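Cupin type-2 domain-containing protein (Neisseria meningitidis, PDB 2I45) is of unknown function but belongs to the cupin superfamily and adopts its small beta-barrel fold as a two-chain assembly. Local coordinates at residues Ile6-His11 with Phe31-Leu36; Lys50-Val55 with Met59-Ala64. All blocks are in the same frame, centred on the assembly; numbering follows the deposited sequence.

Overall arrangement
Interaction 1 joins the N-terminal strand and first helical turn (6-11) to strand 29-37, and interaction 2 joins strand 50-56 to strand 59-63, so the two follow in series along the chain. Strands 29-37 and 50-56 belong to the same five-stranded antiparallel sheet, with strand 92-99 between them, while strand 59-63 is the middle strand of the smaller sheet. The centres lie about 15 Å apart, yet the contacts meet: Leu36 CD2 packs on the selenium of Met59 inside the cupin barrel, and Leu8 packs on Phe53 and Val55 on the other side of the large sheet. Because Ile6 and Asn7 also pair with a strand of the second subunit, the N-terminal segment belongs to both fold and dimer.

Interaction 1 (Ile6-His11 with Phe31-Leu36); sequences INLKQH and FHLVKL
Leu33, on strand 29-37 of the cupin barrel, packs against His11 and Leu8 of the N-terminal helical turn that lies on part of the outer side of the large sheet. From its CB, the Leu33 chain runs to CG, placed anti to the carbonyl carbon and beside the backbone N (chi1 -46°), and there it forks. CD1 goes to the helix and meets His11 CB at 3.3 Å, a close approach at this resolution; the same methyl lies 3.9 Å from His11 CG, oblique to the imidazole. CD2 takes the other direction and reaches Leu8 CD1 at 4.2 Å. A branched, apolar leucine thus serves two residues three positions apart. His11 suits the margin of this patch because its carbons pack on Leu33 while ND1 makes a weak hydrogen bond to Glu22. Ile6 CG2 lies over one face of the His11 ring, offset toward the rim. Ile6 and Asn7 pair with a strand of the second subunit, extending the sheet across the interface. Asn7 sits at the N-cap position, right before the helix: Gln10 N donates to Asn7 OD1 at 3.0 Å, a nearly straight bond of 168°, with the donor tilted 32° from the carbonyl plane.

Interaction 2 (Lys50-Val55 with Met59-Ala64); sequences KVLFAV and MAVDFA
Leu52 places CG anti to its carbonyl carbon, and Met59, a selenomethionine here, has CG between its backbone N and carbonyl carbon (chi1 58°) with a bend at chi3 (-63°); these turns bring their terminal methyls together inside the cupin beta-barrel. Leu52 belongs to strand 50-56 of the larger sheet and Met59 to strand 59-63 of the smaller one, so the contact is made across the barrel interior by side chains alone, without a hydrogen bond between the two segments. The side chains cross at about a right angle, and Leu52 CD1 meets Met59 CE at 4.0 Å. A methionine-type chain, long and unbranched, can reach from one sheet to the other and still turn its methyl onto leucine. Its neighbours continue the apolar lining: Leu52 also packs on Leu95, and Met59 on Cys93 and Ile71. Phe53 points the other way, out of the barrel, where its ring meets Phe53 of the second subunit with the planes at about 55°. Asp62 takes no part in the contact; its carboxylate forms salt bridges with Arg86 and Arg88, which would be expected to stabilise its negative charge. Val61 is beta-branched, a shape well suited to an extended strand, and lends a more distant apolar contact to the interior: its CG2 lies 4.5 Å from Leu52 CD1.

Interaction 1 (Ile6-His11 with Phe31-Leu36)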
ATOM      1  N   ILE B   6       1.022  -1.522  11.028  1.00 52.69           N
ATOM      2  CA  ILE B   6      -0.400  -1.549  10.890  1.00 51.10           C
ATOM      3  C   ILE B   6      -0.774  -2.949  10.408  1.00 51.24           C
ATOM      4  O   ILE B   6      -0.492  -3.302   9.262  1.00 50.05           O
ATOM      5  CB  ILE B   6      -0.821  -0.599   9.778  1.00 50.71           C
ATOM      6  CG1 ILE B   6      -0.109   0.742   9.870  1.00 51.47           C
ATOM      7  CG2 ILE B   6      -2.306  -0.412   9.770  1.00 50.18           C
ATOM      8  CD1 ILE B   6      -0.632   1.639  10.916  1.00 52.01           C
ATOM      9  N   ASN B   7      -1.398  -3.752  11.259  1.00 50.75           N
ATOM     10  CA  ASN B   7      -1.984  -4.959  10.731  1.00 51.17           C
ATOM     11  C   ASN B   7      -3.368  -4.710  10.129  1.00 51.62           C
ATOM     12  O   ASN B   7      -4.428  -4.756  10.797  1.00 51.18           O
ATOM     13  CB  ASN B   7      -2.010  -6.106  11.705  1.00 50.26           C
ATOM     14  CG  ASN B   7      -2.362  -7.381  11.026  1.00 51.40           C
ATOM     15  OD1 ASN B   7      -3.448  -7.543  10.445  1.00 53.93           O
ATOM     16  ND2 ASN B   7      -1.439  -8.293  11.036  1.00 52.10           N
ATOM     17  N   LEU B   8      -3.311  -4.425   8.841  1.00 52.07           N
ATOM     18  CA  LEU B   8      -4.461  -4.329   7.981  1.00 51.50           C
ATOM     19  C   LEU B   8      -5.584  -5.227   8.440  1.00 51.88           C
ATOM     20  O   LEU B   8      -6.601  -4.687   8.885  1.00 52.45           O
ATOM     21  CB  LEU B   8      -4.058  -4.594   6.522  1.00 51.03           C
ATOM     22  CG  LEU B   8      -3.684  -3.426   5.587  1.00 51.62           C
ATOM     23  CD1 LEU B   8      -3.275  -2.051   6.290  1.00 45.12           C
ATOM     24  CD2 LEU B   8      -2.692  -3.850   4.507  1.00 50.85           C
ATOM     25  N   LYS B   9      -5.422  -6.557   8.379  1.00 52.05           N
ATOM     26  CA  LYS B   9      -6.536  -7.462   8.726  1.00 52.72           C
ATOM     27  C   LYS B   9      -7.185  -7.121  10.079  1.00 52.36           C
ATOM     28  O   LYS B   9      -8.386  -6.840  10.178  1.00 52.13           O
ATOM     29  CB  LYS B   9      -6.127  -8.944   8.721  1.00 53.75           C
ATOM     30  CG  LYS B   9      -5.650  -9.506   7.361  1.00 57.65           C
ATOM     31  CD  LYS B   9      -6.750  -9.572   6.287  1.00 59.07           C
ATOM     32  CE  LYS B   9      -6.717 -10.913   5.519  1.00 63.46           C
ATOM     33  NZ  LYS B   9      -6.651 -12.206   6.391  1.00 63.71           N
ATOM     34  N   GLN B  10      -6.389  -7.123  11.123  1.00 52.53           N
ATOM     35  CA  GLN B  10      -6.951  -6.829  12.396  1.00 53.54           C
ATOM     36  C   GLN B  10      -7.595  -5.402  12.471  1.00 53.78           C
ATOM     37  O   GLN B  10      -8.677  -5.280  13.059  1.00 54.07           O
ATOM     38  CB  GLN B  10      -5.983  -7.181  13.537  1.00 53.70           C
ATOM     39  CG  GLN B  10      -5.270  -5.990  14.128  1.00 57.93           C
ATOM     40  CD  GLN B  10      -4.076  -6.379  14.989  1.00 61.53           C
ATOM     41  OE1 GLN B  10      -3.471  -5.497  15.624  1.00 62.94           O
ATOM     42  NE2 GLN B  10      -3.717  -7.686  15.007  1.00 58.50           N
ATOM     43  N   HIS B  11      -6.999  -4.360  11.872  1.00 52.69           N
ATOM     44  CA  HIS B  11      -7.691  -3.044  11.849  1.00 52.57           C
ATOM     45  C   HIS B  11      -9.062  -3.091  11.127  1.00 52.92           C
ATOM     46  O   HIS B  11     -10.072  -2.473  11.543  1.00 53.62           O
ATOM     47  CB  HIS B  11      -6.821  -1.955  11.221  1.00 51.77           C
ATOM     48  CG  HIS B  11      -5.879  -1.318  12.181  1.00 51.24           C
ATOM     49  ND1 HIS B  11      -6.036  -0.036  12.632  1.00 55.16           N
ATOM     50  CD2 HIS B  11      -4.765  -1.786  12.786  1.00 54.14           C
ATOM     51  CE1 HIS B  11      -5.064   0.266  13.477  1.00 53.92           C
ATOM     52  NE2 HIS B  11      -4.279  -0.782  13.593  1.00 52.03           N
ATOM     53  N   PHE B  31      -3.571   6.995   6.381  1.00 47.20           N
ATOM     54  CA  PHE B  31      -4.227   5.757   5.852  1.00 47.05           C
ATOM     55  C   PHE B  31      -5.675   5.800   6.227  1.00 46.78           C
ATOM     56  O   PHE B  31      -6.014   6.090   7.390  1.00 45.48           O
ATOM     57  CB  PHE B  31      -3.559   4.461   6.315  1.00 46.18           C
ATOM     58  CG  PHE B  31      -2.052   4.415   6.072  1.00 48.36           C
ATOM     59  CD1 PHE B  31      -1.509   3.667   5.031  1.00 52.65           C
ATOM     60  CD2 PHE B  31      -1.175   5.110   6.867  1.00 50.25           C
ATOM     61  CE1 PHE B  31      -0.121   3.610   4.792  1.00 49.32           C
ATOM     62  CE2 PHE B  31       0.208   5.075   6.605  1.00 51.59           C
ATOM     63  CZ  PHE B  31       0.722   4.312   5.582  1.00 50.37           C
ATOM     64  N   HIS B  32      -6.517   5.573   5.219  1.00 47.51           N
ATOM     65  CA  HIS B  32      -7.932   5.415   5.409  1.00 49.15           C
ATOM     66  C   HIS B  32      -8.274   3.912   5.234  1.00 49.70           C
ATOM     67  O   HIS B  32      -7.876   3.272   4.234  1.00 49.28           O
ATOM     68  CB  HIS B  32      -8.656   6.268   4.390  1.00 49.98           C
ATOM     69  CG  HIS B  32      -8.506   7.747   4.600  1.00 53.81           C
ATOM     70  ND1 HIS B  32      -9.587   8.583   4.793  1.00 57.77           N
ATOM     71  CD2 HIS B  32      -7.407   8.540   4.653  1.00 57.96           C
ATOM     72  CE1 HIS B  32      -9.158   9.829   4.951  1.00 58.86           C
ATOM     73  NE2 HIS B  32      -7.836   9.831   4.868  1.00 58.37           N
ATOM     74  N   LEU B  33      -8.953   3.335   6.220  1.00 50.61           N
ATOM     75  CA  LEU B  33      -9.453   1.943   6.083  1.00 51.92           C
ATOM     76  C   LEU B  33     -10.961   2.059   6.146  1.00 52.60           C
ATOM     77  O   LEU B  33     -11.489   2.653   7.076  1.00 52.74           O
ATOM     78  CB  LEU B  33      -8.954   0.983   7.174  1.00 51.56           C
ATOM     79  CG  LEU B  33      -7.467   0.982   7.559  1.00 50.90           C
ATOM     80  CD1 LEU B  33      -7.143   0.279   8.845  1.00 50.46           C
ATOM     81  CD2 LEU B  33      -6.664   0.440   6.488  1.00 53.31           C
ATOM     82  N   VAL B  34     -11.634   1.519   5.128  1.00 52.93           N
ATOM     83  CA  VAL B  34     -13.067   1.706   4.963  1.00 52.72           C
ATOM     84  C   VAL B  34     -13.566   0.504   4.275  1.00 52.52           C
ATOM     85  O   VAL B  34     -12.819  -0.125   3.543  1.00 53.90           O
ATOM     86  CB  VAL B  34     -13.392   2.740   3.929  1.00 53.07           C
ATOM     87  CG1 VAL B  34     -14.668   3.467   4.317  1.00 50.64           C
ATOM     88  CG2 VAL B  34     -12.235   3.624   3.707  1.00 52.76           C
ATOM     89  N   LYS B  35     -14.845   0.206   4.436  1.00 51.92           N
ATOM     90  CA  LYS B  35     -15.388  -0.908   3.717  1.00 50.93           C
ATOM     91  C   LYS B  35     -16.432  -0.344   2.810  1.00 50.46           C
ATOM     92  O   LYS B  35     -17.098   0.537   3.204  1.00 50.19           O
ATOM     93  CB  LYS B  35     -15.934  -1.923   4.690  1.00 50.41           C
ATOM     94  CG  LYS B  35     -14.823  -2.592   5.509  1.00 52.50           C
ATOM     95  CD  LYS B  35     -15.324  -3.857   6.306  1.00 51.22           C
ATOM     96  CE  LYS B  35     -14.219  -4.423   7.174  1.00 50.07           C
ATOM     97  NZ  LYS B  35     -14.592  -5.673   7.952  1.00 53.44           N
ATOM     98  N   LEU B  36     -16.538  -0.873   1.585  1.00 51.50           N
ATOM     99  CA  LEU B  36     -17.410  -0.431   0.488  1.00 50.92           C
ATOM    100  C   LEU B  36     -18.406  -1.495   0.030  1.00 50.42           C
ATOM    101  O   LEU B  36     -18.034  -2.688  -0.124  1.00 50.92           O
ATOM    102  CB  LEU B  36     -16.532  -0.157  -0.715  1.00 51.53           C
ATOM    103  CG  LEU B  36     -16.135   1.290  -0.914  1.00 54.79           C
ATOM    104  CD1 LEU B  36     -15.927   2.142   0.382  1.00 55.34           C
ATOM    105  CD2 LEU B  36     -14.933   1.335  -1.793  1.00 54.56           C
TER

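Interaction 2 (Lys50-Val55 with Met59-Ala64)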
ATOM      1  N   LYS B  50      -4.291   9.522  -4.288  1.00 49.58           N
ATOM      2  CA  LYS B  50      -4.589   8.441  -3.338  1.00 50.25           C
ATOM      3  C   LYS B  50      -4.242   7.101  -3.961  1.00 48.50           C
ATOM      4  O   LYS B  50      -4.485   6.876  -5.157  1.00 47.87           O
ATOM      5  CB  LYS B  50      -6.072   8.473  -2.903  1.00 49.67           C
ATOM      6  CG  LYS B  50      -6.536   9.798  -2.157  1.00 53.61           C
ATOM      7  CD  LYS B  50      -8.039  10.272  -2.566  1.00 55.02           C
ATOM      8  CE  LYS B  50      -8.053  11.503  -3.651  1.00 59.45           C
ATOM      9  NZ  LYS B  50      -9.346  12.256  -3.806  1.00 53.73           N
ATOM     10  N   VAL B  51      -3.650   6.201  -3.177  1.00 47.38           N
ATOM     11  CA  VAL B  51      -3.334   4.904  -3.700  1.00 45.37           C
ATOM     12  C   VAL B  51      -4.435   4.116  -3.081  1.00 46.13           C
ATOM     13  O   VAL B  51      -4.847   4.487  -2.010  1.00 46.84           O
ATOM     14  CB  VAL B  51      -2.002   4.404  -3.207  1.00 46.25           C
ATOM     15  CG1 VAL B  51      -1.825   2.938  -3.628  1.00 44.35           C
ATOM     16  CG2 VAL B  51      -0.812   5.336  -3.723  1.00 43.82           C
ATOM     17  N   LEU B  52      -4.937   3.067  -3.752  1.00 45.64           N
ATOM     18  CA  LEU B  52      -6.061   2.296  -3.273  1.00 45.08           C
ATOM     19  C   LEU B  52      -5.641   0.877  -3.292  1.00 46.46           C
ATOM     20  O   LEU B  52      -5.105   0.392  -4.292  1.00 46.10           O
ATOM     21  CB  LEU B  52      -7.283   2.394  -4.203  1.00 45.98           C
ATOM     22  CG  LEU B  52      -8.120   3.618  -4.701  1.00 44.87           C
ATOM     23  CD1 LEU B  52      -9.661   3.391  -4.517  1.00 37.65           C
ATOM     24  CD2 LEU B  52      -7.695   4.903  -4.083  1.00 40.51           C
ATOM     25  N   PHE B  53      -5.876   0.154  -2.208  1.00 46.74           N
ATOM     26  CA  PHE B  53      -5.415  -1.183  -2.244  1.00 46.75           C
ATOM     27  C   PHE B  53      -6.551  -2.094  -1.782  1.00 47.79           C
ATOM     28  O   PHE B  53      -7.139  -1.888  -0.730  1.00 48.88           O
ATOM     29  CB  PHE B  53      -4.074  -1.317  -1.498  1.00 45.87           C
ATOM     30  CG  PHE B  53      -3.693  -2.751  -1.167  1.00 44.87           C
ATOM     31  CD1 PHE B  53      -3.604  -3.711  -2.158  1.00 45.10           C
ATOM     32  CD2 PHE B  53      -3.406  -3.119   0.144  1.00 44.10           C
ATOM     33  CE1 PHE B  53      -3.249  -5.061  -1.881  1.00 42.61           C
ATOM     34  CE2 PHE B  53      -3.071  -4.429   0.455  1.00 45.58           C
ATOM     35  CZ  PHE B  53      -2.998  -5.434  -0.579  1.00 41.62           C
ATOM     36  N   ALA B  54      -6.883  -3.084  -2.601  1.00 47.71           N
ATOM     37  CA  ALA B  54      -8.080  -3.838  -2.340  1.00 46.68           C
ATOM     38  C   ALA B  54      -7.621  -4.941  -1.520  1.00 46.16           C
ATOM     39  O   ALA B  54      -7.210  -6.040  -2.063  1.00 47.27           O
ATOM     40  CB  ALA B  54      -8.671  -4.364  -3.588  1.00 47.67           C
ATOM     41  N   VAL B  55      -7.667  -4.662  -0.218  1.00 44.49           N
ATOM     42  CA  VAL B  55      -7.211  -5.641   0.784  1.00 44.53           C
ATOM     43  C   VAL B  55      -8.030  -6.905   0.700  1.00 44.65           C
ATOM     44  O   VAL B  55      -7.475  -7.962   0.568  1.00 43.37           O
ATOM     45  CB  VAL B  55      -7.212  -5.153   2.245  1.00 43.67           C
ATOM     46  CG1 VAL B  55      -6.668  -6.227   3.118  1.00 40.84           C
ATOM     47  CG2 VAL B  55      -6.377  -3.854   2.408  1.00 45.93           C
HETATM   48  N   MSE B  59     -13.534  -4.348  -6.150  1.00 45.43           N
HETATM   49  CA  MSE B  59     -14.233  -3.101  -6.279  1.00 47.02           C
HETATM   50  C   MSE B  59     -13.969  -2.541  -7.694  1.00 44.61           C
HETATM   51  O   MSE B  59     -13.206  -3.113  -8.478  1.00 43.82           O
HETATM   52  CB  MSE B  59     -13.882  -2.138  -5.123  1.00 44.64           C
HETATM   53  CG  MSE B  59     -12.462  -1.821  -5.000  1.00 48.22           C
HETATM   54 SE   MSE B  59     -12.014  -0.149  -3.989  1.00 60.50          SE
HETATM   55  CE  MSE B  59     -12.870   1.107  -5.165  1.00 55.41           C
ATOM     56  N   ALA B  60     -14.669  -1.483  -8.063  1.00 44.40           N
ATOM     57  CA  ALA B  60     -14.344  -0.730  -9.292  1.00 43.85           C
ATOM     58  C   ALA B  60     -14.339   0.778  -9.049  1.00 43.39           C
ATOM     59  O   ALA B  60     -14.812   1.244  -8.012  1.00 42.95           O
ATOM     60  CB  ALA B  60     -15.308  -1.060 -10.427  1.00 41.82           C
ATOM     61  N   VAL B  61     -13.836   1.528 -10.018  1.00 43.30           N
ATOM     62  CA  VAL B  61     -13.923   2.966  -9.945  1.00 43.51           C
ATOM     63  C   VAL B  61     -14.271   3.446 -11.323  1.00 44.27           C
ATOM     64  O   VAL B  61     -13.523   3.187 -12.277  1.00 45.44           O
ATOM     65  CB  VAL B  61     -12.614   3.612  -9.511  1.00 43.53           C
ATOM     66  CG1 VAL B  61     -12.812   5.160  -9.405  1.00 45.55           C
ATOM     67  CG2 VAL B  61     -12.162   3.056  -8.193  1.00 39.13           C
ATOM     68  N   ASP B  62     -15.438   4.072 -11.446  1.00 44.06           N
ATOM     69  CA  ASP B  62     -15.797   4.850 -12.642  1.00 44.36           C
ATOM     70  C   ASP B  62     -15.120   6.226 -12.640  1.00 43.39           C
ATOM     71  O   ASP B  62     -15.070   6.884 -11.596  1.00 42.13           O
ATOM     72  CB  ASP B  62     -17.292   5.038 -12.647  1.00 44.10           C
ATOM     73  CG  ASP B  62     -18.026   3.719 -12.712  1.00 48.20           C
ATOM     74  OD1 ASP B  62     -17.467   2.777 -13.332  1.00 51.79           O
ATOM     75  OD2 ASP B  62     -19.168   3.623 -12.167  1.00 50.28           O
ATOM     76  N   PHE B  63     -14.610   6.642 -13.799  1.00 43.56           N
ATOM     77  CA  PHE B  63     -14.192   8.043 -13.999  1.00 45.21           C
ATOM     78  C   PHE B  63     -15.069   8.949 -14.920  1.00 46.21           C
ATOM     79  O   PHE B  63     -15.839   8.454 -15.767  1.00 45.37           O
ATOM     80  CB  PHE B  63     -12.784   8.089 -14.525  1.00 45.43           C
ATOM     81  CG  PHE B  63     -11.799   7.408 -13.643  1.00 46.09           C
ATOM     82  CD1 PHE B  63     -11.117   8.115 -12.679  1.00 46.93           C
ATOM     83  CD2 PHE B  63     -11.534   6.049 -13.792  1.00 45.89           C
ATOM     84  CE1 PHE B  63     -10.140   7.469 -11.855  1.00 49.37           C
ATOM     85  CE2 PHE B  63     -10.596   5.394 -12.961  1.00 45.59           C
ATOM     86  CZ  PHE B  63      -9.903   6.116 -11.994  1.00 46.26           C
ATOM     87  N   ALA B  64     -14.860  10.268 -14.779  1.00 46.62           N
ATOM     88  CA  ALA B  64     -15.658  11.309 -15.439  1.00 46.89           C
ATOM     89  C   ALA B  64     -15.457  11.291 -16.935  1.00 46.91           C
ATOM     90  O   ALA B  64     -16.288  11.763 -17.701  1.00 47.26           O
ATOM     91  CB  ALA B  64     -15.359  12.720 -14.858  1.00 46.94           C
TER